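Local structure of WbbM protein (Klebsiella pneumoniae, 6U4B) at residues Asn167-Tyr172 and Arg181-Ala186; Tyr312-Gly317 and Glu581-Thr586; Pro38-Asn43 and Pro126-Glu131; Asn425-Ala430 and Glu487-Glu492. The protein is probably a bifunctional glycosyltransferase that builds O-antigen polysaccharide, working as a trimer with a DUF4422 region and a family 8 glycosyltransferase region in each chain. All coordinates share one frame; numbering follows the deposited sequence.

Contact 1: Asn167-Tyr172 and Arg181-Ala186; sequences NNYDHY and RDYQAA
The phenol ring of Tyr172 lies flat against CB of Tyr183, which stands over the centre of one face. This CH-pi contact is close to ideal: Tyr183 CB is 3.6 Å from the Tyr172 ring centroid and only 8° off the normal. The two rings barely overlap. Their planes are near parallel, but they are slid apart, with 5.1 Å between centroids, so the face of Tyr172 is met by the Tyr183 methylene rather than by its ring. Both tyrosines hold CG anti to the backbone N (chi1 -163° for Tyr172), and this sends each ring across the gap between the helices.

One turn before Tyr172, Tyr169 leans toward Tyr183. Its CD2 comes to the edge of the Tyr183 ring, 4.0 Å from CE1, close to that ring's plane. At its far end, Tyr169 OH rests beside the amide of Gln184, 3.5 Å from NE2 without a hydrogen bond, and the amide plane stands nearly upright to the ring.

Polar atoms sit at the margins. A water joins Tyr172 OH (2.9 Å) to Asp182 OD2, which Tyr246 also engages. Asn167 caps the first turn, its OD1 taking Asp170 N at 2.8 Å in a nearly straight bond.

These are consecutive helices of the DUF4422 region, running at 135° with short-segment axes 10.5 Å apart; helix 253-272 packs on both Tyr172 and Tyr183. With no direct hydrogen bond between the segments, the contact rests on aromatic and aliphatic surface, and the hydroxyls of these two buried tyrosines find partners in a water and in Asn205 of helix 198-206.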
loop_
_atom_site.group_PDB
_atom_site.type_symbol
_atom_site.label_atom_id
_atom_site.label_comp_id
_atom_site.label_asym_id
_atom_site.label_seq_id
_atom_site.Cartn_x
_atom_site.Cartn_y
_atom_site.Cartn_z
ATOM N N ASN A 167 -65.477 9.739 6.581
ATOM C CA ASN A 167 -65.004 11.099 6.343
ATOM C C ASN A 167 -63.484 11.040 6.189
ATOM O O ASN A 167 -62.889 9.963 6.190
ATOM C CB ASN A 167 -65.460 12.034 7.468
ATOM C CG ASN A 167 -65.144 11.491 8.852
ATOM O OD1 ASN A 167 -64.076 10.924 9.084
ATOM N ND2 ASN A 167 -66.076 11.667 9.780
ATOM N N ASN A 168 -62.855 12.213 6.049
ATOM C CA ASN A 168 -61.420 12.243 5.769
ATOM C C ASN A 168 -60.609 11.743 6.956
ATOM O O ASN A 168 -59.572 11.094 6.775
ATOM C CB ASN A 168 -60.992 13.657 5.378
ATOM C CG ASN A 168 -61.493 14.058 4.004
ATOM O OD1 ASN A 168 -61.262 13.360 3.014
ATOM N ND2 ASN A 168 -62.197 15.182 3.938
ATOM N N TYR A 169 -61.058 12.041 8.177
ATOM C CA TYR A 169 -60.391 11.504 9.358
ATOM C C TYR A 169 -60.464 9.985 9.374
ATOM O O TYR A 169 -59.446 9.302 9.533
ATOM C CB TYR A 169 -61.019 12.085 10.627
ATOM C CG TYR A 169 -60.428 11.539 11.911
ATOM C CD1 TYR A 169 -60.936 10.388 12.502
ATOM C CD2 TYR A 169 -59.365 12.177 12.533
ATOM C CE1 TYR A 169 -60.397 9.887 13.670
ATOM C CE2 TYR A 169 -58.823 11.685 13.704
ATOM C CZ TYR A 169 -59.342 10.540 14.267
ATOM O OH TYR A 169 -58.803 10.046 15.433
ATOM N N ASP A 170 -61.670 9.439 9.209
ATOM C CA ASP A 170 -61.844 7.992 9.207
ATOM C C ASP A 170 -61.077 7.338 8.064
ATOM O O ASP A 170 -60.659 6.180 8.179
ATOM C CB ASP A 170 -63.336 7.658 9.132
ATOM C CG ASP A 170 -63.615 6.177 9.280
ATOM O OD1 ASP A 170 -63.024 5.539 10.177
ATOM O OD2 ASP A 170 -64.448 5.656 8.508
ATOM N N HIS A 171 -60.866 8.067 6.963
ATOM C CA HIS A 171 -60.121 7.514 5.839
ATOM C C HIS A 171 -58.657 7.298 6.201
ATOM O O HIS A 171 -58.031 6.338 5.735
ATOM C CB HIS A 171 -60.243 8.432 4.623
ATOM C CG HIS A 171 -59.759 7.815 3.347
ATOM N ND1 HIS A 171 -60.352 6.704 2.789
ATOM C CD2 HIS A 171 -58.742 8.154 2.520
ATOM C CE1 HIS A 171 -59.722 6.384 1.672
ATOM N NE2 HIS A 171 -58.741 7.249 1.486
ATOM N N TYR A 172 -58.088 8.183 7.023
ATOM C CA TYR A 172 -56.726 7.960 7.491
ATOM C C TYR A 172 -56.661 6.748 8.410
ATOM O O TYR A 172 -55.742 5.928 8.304
ATOM C CB TYR A 172 -56.194 9.204 8.207
ATOM C CG TYR A 172 -54.684 9.214 8.370
ATOM C CD1 TYR A 172 -54.059 8.425 9.330
ATOM C CD2 TYR A 172 -53.886 10.015 7.564
ATOM C CE1 TYR A 172 -52.681 8.430 9.475
ATOM C CE2 TYR A 172 -52.510 10.029 7.701
ATOM C CZ TYR A 172 -51.913 9.235 8.659
ATOM O OH TYR A 172 -50.545 9.247 8.796
ATOM N N ARG A 181 -52.764 7.493 15.037
ATOM C CA ARG A 181 -52.023 8.196 16.081
ATOM C C ARG A 181 -51.023 9.182 15.491
ATOM O O ARG A 181 -50.744 10.222 16.101
ATOM C CB ARG A 181 -51.311 7.191 16.991
ATOM C CG ARG A 181 -50.068 6.554 16.383
ATOM C CD ARG A 181 -49.430 5.554 17.332
ATOM N NE ARG A 181 -50.267 4.374 17.521
ATOM C CZ ARG A 181 -50.154 3.255 16.812
ATOM N NH1 ARG A 181 -50.962 2.231 17.050
ATOM N NH2 ARG A 181 -49.231 3.160 15.864
ATOM N N ASP A 182 -50.485 8.885 14.306
ATOM C CA ASP A 182 -49.570 9.815 13.656
ATOM C C ASP A 182 -50.305 11.061 13.177
ATOM O O ASP A 182 -49.803 12.182 13.326
ATOM C CB ASP A 182 -48.865 9.127 12.488
ATOM C CG ASP A 182 -48.070 7.908 12.922
ATOM O OD1 ASP A 182 -47.589 7.887 14.076
ATOM O OD2 ASP A 182 -47.922 6.970 12.108
ATOM N N TYR A 183 -51.495 10.884 12.596
ATOM C CA TYR A 183 -52.281 12.029 12.147
ATOM C C TYR A 183 -52.834 12.810 13.331
ATOM O O TYR A 183 -52.892 14.044 13.294
ATOM C CB TYR A 183 -53.408 11.557 11.226
ATOM C CG TYR A 183 -54.272 12.671 10.674
ATOM C CD1 TYR A 183 -55.656 12.637 10.807
ATOM C CD2 TYR A 183 -53.706 13.757 10.020
ATOM C CE1 TYR A 183 -56.451 13.653 10.302
ATOM C CE2 TYR A 183 -54.491 14.778 9.514
ATOM C CZ TYR A 183 -55.863 14.720 9.657
ATOM O OH TYR A 183 -56.646 15.735 9.152
ATOM N N GLN A 184 -53.240 12.107 14.394
ATOM C CA GLN A 184 -53.669 12.784 15.615
ATOM C C GLN A 184 -52.563 13.670 16.169
ATOM O O GLN A 184 -52.824 14.789 16.629
ATOM C CB GLN A 184 -54.100 11.762 16.667
ATOM C CG GLN A 184 -55.439 11.103 16.406
ATOM C CD GLN A 184 -55.809 10.107 17.486
ATOM O OE1 GLN A 184 -55.201 9.042 17.598
ATOM N NE2 GLN A 184 -56.801 10.453 18.296
ATOM N N ALA A 185 -51.319 13.185 16.137
ATOM C CA ALA A 185 -50.199 13.982 16.627
ATOM C C ALA A 185 -50.009 15.239 15.789
ATOM O O ALA A 185 -49.694 16.310 16.325
ATOM C CB ALA A 185 -48.923 13.142 16.630
ATOM N N ALA A 186 -50.195 15.129 14.471
ATOM C CA ALA A 186 -50.067 16.298 13.607
ATOM C C ALA A 186 -51.200 17.289 13.845
ATOM O O ALA A 186 -50.985 18.506 13.792
ATOM C CB ALA A 186 -50.026 15.866 12.142
HETATM O O HOH W 1 -49.391 6.725 9.755
#

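Contact 2: Tyr312-Gly317 and Glu581-Thr586; sequences YAISGG and ENIANT
No aromatic ring lies between Ile314 and Ile583; the flat group that counts is the peptide carbonyl of Ile314. Ile583 CD1 approaches its oxygen from in front, somewhat tilted from the carbonyl plane, and stops 3.5 Å from Ile314 O. The same methyl touches the side chain beside it, 4.1 Å from Ile314 CG2, and it also faces the backbone of Gly317, whose C is 4.4 Å away. A single methyl thus meets the Ile314 carbonyl, the Ile314 side chain and, more loosely, the backbone of Gly317. Ile583 reaches there with chi1 at -145°, off a staggered value. The one ring in these segments, that of Tyr312, turns elsewhere and meets Trp568 edge-to-face.

Behind Ile583 the chain leaves its helix in a type II beta turn from Ile583 to Thr586. Thr586 OG1 donates to Ile583 O at 2.6 Å, tying the turn shut. Asn585, at the turn's exposed corner, gathers with Asn585 of the two other subunits around a magnesium ion, so the turn takes part in a metal site shared by the trimer.

Helix 313-325 is the connection of a beta-alpha-beta crossover between parallel strands 302-309 and 333-340. Helix 576-583 packs across it, with Asn582 O bonded to Asn321 and Glu581 paired with Arg325, while helix 589-596 lies against Ile314. Ser315 bonds Ser407 O, in the connection between strands 402-405 and 409-411.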
loop_
_atom_site.group_PDB
_atom_site.type_symbol
_atom_site.label_atom_id
_atom_site.label_comp_id
_atom_site.label_asym_id
_atom_site.label_seq_id
_atom_site.Cartn_x
_atom_site.Cartn_y
_atom_site.Cartn_z
ATOM N N TYR A 312 -18.622 -8.014 -12.547
ATOM C CA TYR A 312 -17.411 -7.449 -13.131
ATOM C C TYR A 312 -17.001 -6.144 -12.457
ATOM O O TYR A 312 -16.165 -5.410 -12.992
ATOM C CB TYR A 312 -17.586 -7.238 -14.636
ATOM C CG TYR A 312 -17.091 -8.398 -15.472
ATOM C CD1 TYR A 312 -16.611 -8.196 -16.760
ATOM C CD2 TYR A 312 -17.104 -9.694 -14.974
ATOM C CE1 TYR A 312 -16.155 -9.253 -17.528
ATOM C CE2 TYR A 312 -16.651 -10.757 -15.736
ATOM C CZ TYR A 312 -16.178 -10.531 -17.012
ATOM O OH TYR A 312 -15.726 -11.586 -17.774
ATOM N N ALA A 313 -17.570 -5.843 -11.289
ATOM C CA ALA A 313 -17.190 -4.633 -10.569
ATOM C C ALA A 313 -15.733 -4.676 -10.126
ATOM O O ALA A 313 -15.072 -3.632 -10.084
ATOM C CB ALA A 313 -18.106 -4.428 -9.361
ATOM N N ILE A 314 -15.219 -5.860 -9.790
ATOM C CA ILE A 314 -13.808 -5.987 -9.425
ATOM C C ILE A 314 -12.925 -5.595 -10.601
ATOM O O ILE A 314 -11.943 -4.858 -10.448
ATOM C CB ILE A 314 -13.504 -7.417 -8.944
ATOM C CG1 ILE A 314 -14.302 -7.733 -7.678
ATOM C CG2 ILE A 314 -12.012 -7.592 -8.699
ATOM C CD1 ILE A 314 -14.000 -9.089 -7.089
ATOM N N SER A 315 -13.266 -6.080 -11.795
ATOM C CA SER A 315 -12.515 -5.708 -12.987
ATOM C C SER A 315 -12.612 -4.211 -13.256
ATOM O O SER A 315 -11.620 -3.577 -13.636
ATOM C CB SER A 315 -13.022 -6.500 -14.189
ATOM O OG SER A 315 -12.380 -6.072 -15.371
ATOM N N GLY A 316 -13.801 -3.632 -13.070
ATOM C CA GLY A 316 -13.956 -2.201 -13.262
ATOM C C GLY A 316 -13.172 -1.376 -12.261
ATOM O O GLY A 316 -12.674 -0.298 -12.597
ATOM N N GLY A 317 -13.053 -1.864 -11.025
ATOM C CA GLY A 317 -12.244 -1.162 -10.042
ATOM C C GLY A 317 -10.779 -1.102 -10.431
ATOM O O GLY A 317 -10.141 -0.051 -10.329
ATOM N N GLU A 581 -1.536 -5.113 -9.504
ATOM C CA GLU A 581 -1.013 -3.791 -9.172
ATOM C C GLU A 581 -2.131 -2.779 -8.938
ATOM O O GLU A 581 -2.030 -1.923 -8.052
ATOM C CB GLU A 581 -0.092 -3.320 -10.299
ATOM C CG GLU A 581 0.495 -1.934 -10.131
ATOM C CD GLU A 581 1.123 -1.427 -11.420
ATOM O OE1 GLU A 581 0.801 -0.297 -11.842
ATOM O OE2 GLU A 581 1.925 -2.170 -12.023
ATOM N N ASN A 582 -3.208 -2.868 -9.714
ATOM C CA ASN A 582 -4.296 -1.904 -9.625
ATOM C C ASN A 582 -5.412 -2.338 -8.687
ATOM O O ASN A 582 -6.249 -1.506 -8.320
ATOM C CB ASN A 582 -4.866 -1.633 -11.021
ATOM C CG ASN A 582 -3.876 -0.924 -11.919
ATOM O OD1 ASN A 582 -3.537 0.237 -11.686
ATOM N ND2 ASN A 582 -3.402 -1.617 -12.948
ATOM N N ILE A 583 -5.450 -3.609 -8.288
ATOM C CA ILE A 583 -6.442 -4.067 -7.324
ATOM C C ILE A 583 -5.878 -4.132 -5.906
ATOM O O ILE A 583 -6.660 -4.223 -4.947
ATOM C CB ILE A 583 -7.025 -5.436 -7.737
ATOM C CG1 ILE A 583 -8.502 -5.522 -7.352
ATOM C CG2 ILE A 583 -6.233 -6.581 -7.112
ATOM C CD1 ILE A 583 -9.371 -4.511 -8.072
ATOM N N ALA A 584 -4.557 -4.093 -5.746
ATOM C CA ALA A 584 -3.968 -4.031 -4.418
ATOM C C ALA A 584 -4.307 -2.701 -3.754
ATOM O O ALA A 584 -4.418 -1.663 -4.413
ATOM C CB ALA A 584 -2.450 -4.217 -4.500
ATOM N N ASN A 585 -4.483 -2.746 -2.434
ATOM C CA ASN A 585 -4.834 -1.573 -1.633
ATOM C C ASN A 585 -6.190 -0.999 -2.039
ATOM O O ASN A 585 -6.406 0.210 -1.994
ATOM C CB ASN A 585 -3.744 -0.498 -1.700
ATOM C CG ASN A 585 -2.372 -1.041 -1.343
ATOM O OD1 ASN A 585 -2.104 -1.370 -0.189
ATOM N ND2 ASN A 585 -1.494 -1.131 -2.334
ATOM N N THR A 586 -7.113 -1.866 -2.447
ATOM C CA THR A 586 -8.516 -1.512 -2.648
ATOM C C THR A 586 -9.348 -2.457 -1.789
ATOM O O THR A 586 -8.802 -3.444 -1.281
ATOM C CB THR A 586 -8.915 -1.596 -4.130
ATOM O OG1 THR A 586 -8.947 -2.970 -4.543
ATOM C CG2 THR A 586 -7.932 -0.826 -5.001
#

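Contact 3: Pro38-Asn43 and Pro126-Glu131; sequences PSAFLN and PCIDEE
Ile128 points its CB at Ala40 and Leu42, and its two branches divide the work. The contact joins two loops at the mixed sheet of the DUF4422 region: residues 38-43 connect parallel strands 29-35 and 47-51, and residues 126-131 lead from strand 122-125 into helix 130-135. From CB, the CG2 branch goes to Leu42, where it meets CD2 at 3.9 Å; the two side chains cross at about a right angle. The other branch runs through CG1 to CD1. That terminal methyl sits 4.1 Å from Ala40 CB and almost as near the carbonyl oxygen of Ala40. With CG1 anti to the carbonyl carbon (chi1 -64°) and CD1 extended beyond it, one isoleucine reaches both loop residues at once.

No hydrogen bond crosses between the segments, and the side-chain contacts are apolar. A polar link lies just beyond, where Glu133 of helix 130-135 accepts from Asn43 N and fastens the loop to that helix. The helix is started by Asp129, whose OD2 takes Glu131 N at 3.0 Å in a weak capping bond, bent to 131°.

Thr289 also packs on Ala40, and Ile47 of the next strand on Leu42, so the hydrophobic cluster extends beyond the two segments. Phe41, between Ala40 and Leu42 in sequence, turns away from Ile128 to meet His35 edge-to-face, and the carbonyl oxygen of Ser39 stands 3.5 Å above the plane of the Phe41 ring, offset toward its rim.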
loop_
_atom_site.group_PDB
_atom_site.type_symbol
_atom_site.label_atom_id
_atom_site.label_comp_id
_atom_site.label_asym_id
_atom_site.label_seq_id
_atom_site.Cartn_x
_atom_site.Cartn_y
_atom_site.Cartn_z
ATOM N N PRO A 38 -34.147 6.831 -14.235
ATOM C CA PRO A 38 -34.208 7.329 -15.618
ATOM C C PRO A 38 -35.618 7.280 -16.186
ATOM O O PRO A 38 -36.214 6.205 -16.304
ATOM C CB PRO A 38 -33.263 6.385 -16.370
ATOM C CG PRO A 38 -32.266 5.979 -15.332
ATOM C CD PRO A 38 -33.035 5.882 -14.046
ATOM N N SER A 39 -36.165 8.445 -16.523
ATOM C CA SER A 39 -37.546 8.548 -16.963
ATOM C C SER A 39 -37.705 9.802 -17.808
ATOM O O SER A 39 -36.972 10.780 -17.635
ATOM C CB SER A 39 -38.510 8.571 -15.770
ATOM O OG SER A 39 -38.069 9.482 -14.778
ATOM N N ALA A 40 -38.684 9.764 -18.711
ATOM C CA ALA A 40 -38.818 10.794 -19.736
ATOM C C ALA A 40 -39.062 12.169 -19.128
ATOM O O ALA A 40 -39.782 12.315 -18.134
ATOM C CB ALA A 40 -39.958 10.437 -20.691
ATOM N N PHE A 41 -38.463 13.183 -19.744
ATOM C CA PHE A 41 -38.592 14.567 -19.313
ATOM C C PHE A 41 -39.524 15.324 -20.247
ATOM O O PHE A 41 -39.505 15.117 -21.465
ATOM C CB PHE A 41 -37.229 15.259 -19.283
ATOM C CG PHE A 41 -36.259 14.657 -18.306
ATOM C CD1 PHE A 41 -34.943 14.425 -18.673
ATOM C CD2 PHE A 41 -36.660 14.334 -17.019
ATOM C CE1 PHE A 41 -34.045 13.873 -17.773
ATOM C CE2 PHE A 41 -35.765 13.783 -16.115
ATOM C CZ PHE A 41 -34.456 13.553 -16.493
ATOM N N LEU A 42 -40.336 16.206 -19.672
ATOM C CA LEU A 42 -41.185 17.068 -20.479
ATOM C C LEU A 42 -40.343 18.123 -21.187
ATOM O O LEU A 42 -39.354 18.627 -20.650
ATOM C CB LEU A 42 -42.249 17.734 -19.605
ATOM C CG LEU A 42 -43.297 16.773 -19.044
ATOM C CD1 LEU A 42 -44.219 17.481 -18.062
ATOM C CD2 LEU A 42 -44.091 16.144 -20.177
ATOM N N ASN A 43 -40.754 18.465 -22.407
ATOM C CA ASN A 43 -39.931 19.315 -23.259
ATOM C C ASN A 43 -40.037 20.795 -22.925
ATOM O O ASN A 43 -39.125 21.554 -23.270
ATOM C CB ASN A 43 -40.297 19.105 -24.729
ATOM C CG ASN A 43 -39.862 17.755 -25.247
ATOM O OD1 ASN A 43 -38.819 17.232 -24.851
ATOM N ND2 ASN A 43 -40.659 17.177 -26.137
ATOM N N PRO A 126 -50.609 6.758 -23.774
ATOM C CA PRO A 126 -49.600 5.687 -23.837
ATOM C C PRO A 126 -48.225 6.092 -23.321
ATOM O O PRO A 126 -47.746 5.526 -22.335
ATOM C CB PRO A 126 -49.555 5.331 -25.332
ATOM C CG PRO A 126 -50.311 6.428 -26.040
ATOM C CD PRO A 126 -51.311 6.926 -25.055
ATOM N N CYS A 127 -47.580 7.061 -23.967
ATOM C CA CYS A 127 -46.262 7.512 -23.545
ATOM C C CYS A 127 -46.172 9.024 -23.700
ATOM O O CYS A 127 -47.048 9.667 -24.283
ATOM C CB CYS A 127 -45.143 6.815 -24.334
ATOM S SG CYS A 127 -45.200 7.065 -26.120
ATOM N N ILE A 128 -45.095 9.591 -23.160
ATOM C CA ILE A 128 -44.856 11.029 -23.239
ATOM C C ILE A 128 -44.284 11.344 -24.617
ATOM O O ILE A 128 -43.112 11.074 -24.892
ATOM C CB ILE A 128 -43.914 11.508 -22.129
ATOM C CG1 ILE A 128 -44.557 11.303 -20.756
ATOM C CG2 ILE A 128 -43.548 12.972 -22.341
ATOM C CD1 ILE A 128 -43.670 11.713 -19.594
ATOM N N ASP A 129 -45.110 11.919 -25.487
ATOM C CA ASP A 129 -44.649 12.350 -26.800
ATOM C C ASP A 129 -45.099 13.779 -27.074
ATOM O O ASP A 129 -45.595 14.464 -26.173
ATOM C CB ASP A 129 -45.155 11.407 -27.894
ATOM C CG ASP A 129 -46.654 11.179 -27.827
ATOM O OD1 ASP A 129 -47.110 10.440 -26.929
ATOM O OD2 ASP A 129 -47.381 11.746 -28.668
ATOM N N GLU A 130 -44.928 14.239 -28.315
ATOM C CA GLU A 130 -45.307 15.608 -28.648
ATOM C C GLU A 130 -46.820 15.796 -28.643
ATOM O O GLU A 130 -47.302 16.878 -28.289
ATOM C CB GLU A 130 -44.712 16.003 -30.000
ATOM C CG GLU A 130 -43.295 16.563 -29.901
ATOM C CD GLU A 130 -42.610 16.691 -31.249
ATOM O OE1 GLU A 130 -41.795 15.807 -31.589
ATOM O OE2 GLU A 130 -42.892 17.671 -31.973
ATOM N N GLU A 131 -47.582 14.765 -29.024
ATOM C CA GLU A 131 -49.038 14.860 -28.954
ATOM C C GLU A 131 -49.516 14.961 -27.510
ATOM O O GLU A 131 -50.467 15.696 -27.214
ATOM C CB GLU A 131 -49.681 13.658 -29.641
ATOM C CG GLU A 131 -51.201 13.639 -29.550
ATOM C CD GLU A 131 -51.787 12.268 -29.825
ATOM O OE1 GLU A 131 -51.010 11.294 -29.898
ATOM O OE2 GLU A 131 -53.024 12.167 -29.965
#

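Contact 4: Asn425-Ala430 and Glu487-Glu492; sequences NNLVAA and ENTFAE
Leu427 carries the van der Waals part, its two methyls set against polar groups of Glu487 and Thr489. CD2 is 3.7 Å from Glu487 OE1 and 4.0 Å from Glu487 CD, so CD2 rests against the carboxylate, and the two side chains slant past each other. CD1 meets the hydroxyl of Thr489 tip to tip, with 4.1 Å between CD1 and OG1. Thr489 holds OG1 beside its own backbone N (chi1 -55°), which turns the hydroxyl toward Leu427. No hydrogen bond crosses between the segments.

The ionic bonding centres on Arg517. Its NH2 forms a salt bridge with Glu487 OE2 and also donates to Asn425 O, so one guanidinium group links the two segments although Glu487 OE2 and Asn425 O are themselves 4.5 Å apart. Gln483 NE2 adds a further bond to Glu487 OE2. Such company would be expected to favour the charged form of the carboxylate.

In the fold, Leu427 leads into strand 428-432 of the large mixed sheet of the family 8 region, antiparallel to strand 477-479 and parallel to strand 518-521. The other segment is the junction between helices 481-487 and 489-499.

Backbone and capping bonds shape that junction. Asn488, with positive phi, is the C-prime residue of a Schellman motif in which Thr489 N reaches back to Met484 O. The same asparagine starts the next helix as its N-cap: OD1 accepts from Ala491 N at 3.4 Å, a weak bond. On the strand side, backbone hydrogen bonds tie Leu427 to Asn480 and Arg517.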
loop_
_atom_site.group_PDB
_atom_site.type_symbol
_atom_site.label_atom_id
_atom_site.label_comp_id
_atom_site.label_asym_id
_atom_site.label_seq_id
_atom_site.Cartn_x
_atom_site.Cartn_y
_atom_site.Cartn_z
ATOM N N ASN A 425 -13.822 13.622 -40.028
ATOM C CA ASN A 425 -15.229 13.264 -39.923
ATOM C C ASN A 425 -15.437 11.757 -39.821
ATOM O O ASN A 425 -16.550 11.275 -40.058
ATOM C CB ASN A 425 -16.028 13.840 -41.096
ATOM C CG ASN A 425 -15.475 13.432 -42.447
ATOM O OD1 ASN A 425 -14.691 12.490 -42.559
ATOM N ND2 ASN A 425 -15.890 14.144 -43.488
ATOM N N ASN A 426 -14.390 11.006 -39.484
ATOM C CA ASN A 426 -14.570 9.596 -39.172
ATOM C C ASN A 426 -15.455 9.451 -37.942
ATOM O O ASN A 426 -15.488 10.318 -37.064
ATOM C CB ASN A 426 -13.223 8.911 -38.936
ATOM C CG ASN A 426 -12.511 8.568 -40.229
ATOM O OD1 ASN A 426 -13.122 8.546 -41.296
ATOM N ND2 ASN A 426 -11.216 8.284 -40.138
ATOM N N LEU A 427 -16.190 8.343 -37.888
ATOM C CA LEU A 427 -17.152 8.165 -36.811
ATOM C C LEU A 427 -16.501 7.638 -35.542
ATOM O O LEU A 427 -16.943 7.981 -34.440
ATOM C CB LEU A 427 -18.276 7.235 -37.264
ATOM C CG LEU A 427 -19.071 7.762 -38.459
ATOM C CD1 LEU A 427 -20.197 6.806 -38.823
ATOM C CD2 LEU A 427 -19.611 9.157 -38.170
ATOM N N VAL A 428 -15.456 6.815 -35.667
ATOM C CA VAL A 428 -14.782 6.231 -34.515
ATOM C C VAL A 428 -13.291 6.105 -34.788
ATOM O O VAL A 428 -12.828 6.174 -35.930
ATOM C CB VAL A 428 -15.341 4.837 -34.138
ATOM C CG1 VAL A 428 -16.759 4.938 -33.599
ATOM C CG2 VAL A 428 -15.275 3.898 -35.339
ATOM N N ALA A 429 -12.543 5.921 -33.702
ATOM C CA ALA A 429 -11.163 5.464 -33.747
ATOM C C ALA A 429 -11.076 4.185 -32.931
ATOM O O ALA A 429 -11.625 4.117 -31.826
ATOM C CB ALA A 429 -10.198 6.521 -33.206
ATOM N N ALA A 430 -10.407 3.172 -33.478
ATOM C CA ALA A 430 -10.368 1.864 -32.837
ATOM C C ALA A 430 -9.149 1.104 -33.336
ATOM O O ALA A 430 -8.474 1.520 -34.280
ATOM C CB ALA A 430 -11.656 1.074 -33.099
ATOM N N GLU A 487 -24.974 13.179 -38.272
ATOM C CA GLU A 487 -25.405 12.157 -39.216
ATOM C C GLU A 487 -26.531 11.281 -38.680
ATOM O O GLU A 487 -27.035 10.429 -39.419
ATOM C CB GLU A 487 -24.217 11.273 -39.613
ATOM C CG GLU A 487 -23.051 12.032 -40.225
ATOM C CD GLU A 487 -21.959 11.111 -40.736
ATOM O OE1 GLU A 487 -22.162 9.877 -40.723
ATOM O OE2 GLU A 487 -20.897 11.619 -41.153
ATOM N N ASN A 488 -26.942 11.483 -37.425
ATOM C CA ASN A 488 -27.926 10.625 -36.758
ATOM C C ASN A 488 -27.531 9.153 -36.871
ATOM O O ASN A 488 -28.352 8.284 -37.176
ATOM C CB ASN A 488 -29.335 10.860 -37.306
ATOM C CG ASN A 488 -30.415 10.525 -36.292
ATOM O OD1 ASN A 488 -30.192 9.741 -35.364
ATOM N ND2 ASN A 488 -31.589 11.116 -36.461
ATOM N N THR A 489 -26.245 8.877 -36.630
ATOM C CA THR A 489 -25.738 7.510 -36.670
ATOM C C THR A 489 -26.514 6.590 -35.737
ATOM O O THR A 489 -26.676 5.399 -36.027
ATOM C CB THR A 489 -24.249 7.500 -36.300
ATOM O OG1 THR A 489 -23.535 8.397 -37.160
ATOM C CG2 THR A 489 -23.661 6.099 -36.435
ATOM N N PHE A 490 -27.018 7.126 -34.623
ATOM C CA PHE A 490 -27.716 6.292 -33.650
ATOM C C PHE A 490 -28.939 5.624 -34.263
ATOM O O PHE A 490 -29.215 4.449 -33.988
ATOM C CB PHE A 490 -28.116 7.128 -32.437
ATOM C CG PHE A 490 -28.951 6.382 -31.443
ATOM C CD1 PHE A 490 -30.309 6.633 -31.329
ATOM C CD2 PHE A 490 -28.382 5.415 -30.633
ATOM C CE1 PHE A 490 -31.081 5.940 -30.415
ATOM C CE2 PHE A 490 -29.147 4.719 -29.720
ATOM C CZ PHE A 490 -30.496 4.981 -29.609
ATOM N N ALA A 491 -29.686 6.356 -35.097
ATOM C CA ALA A 491 -30.858 5.774 -35.745
ATOM C C ALA A 491 -30.464 4.612 -36.649
ATOM O O ALA A 491 -31.183 3.609 -36.733
ATOM C CB ALA A 491 -31.607 6.844 -36.541
ATOM N N GLU A 492 -29.324 4.731 -37.332
ATOM C CA GLU A 492 -28.848 3.641 -38.177
ATOM C C GLU A 492 -28.417 2.442 -37.340
ATOM O O GLU A 492 -28.701 1.292 -37.700
ATOM C CB GLU A 492 -27.696 4.128 -39.055
ATOM C CG GLU A 492 -27.118 3.067 -39.977
ATOM C CD GLU A 492 -28.025 2.752 -41.154
ATOM O OE1 GLU A 492 -29.047 3.452 -41.333
ATOM O OE2 GLU A 492 -27.712 1.803 -41.902
#

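In the fold
The four contacts fall into two halves of the chain. Contacts 1 and 3 belong to the DUF4422 region, their centres about 36 Å apart, whereas contact 4 and residues 312-317 of contact 2 lie in the family 8 region. Contact 2 is the one tied to metal: the side chain of Ile314 is about 10 Å from that of Asp408, which binds magnesium with Asp406 and His560, and residues 581-586 bring Asn585 to the trimer's shared ion. Contact 4 forms within the sequence that contact 2 spans, about 19 Å from it at the nearest atoms. Contacts 3 and 4 come within about 12 Å across the halves; contacts 1 and 4 are about 59 Å apart between centres.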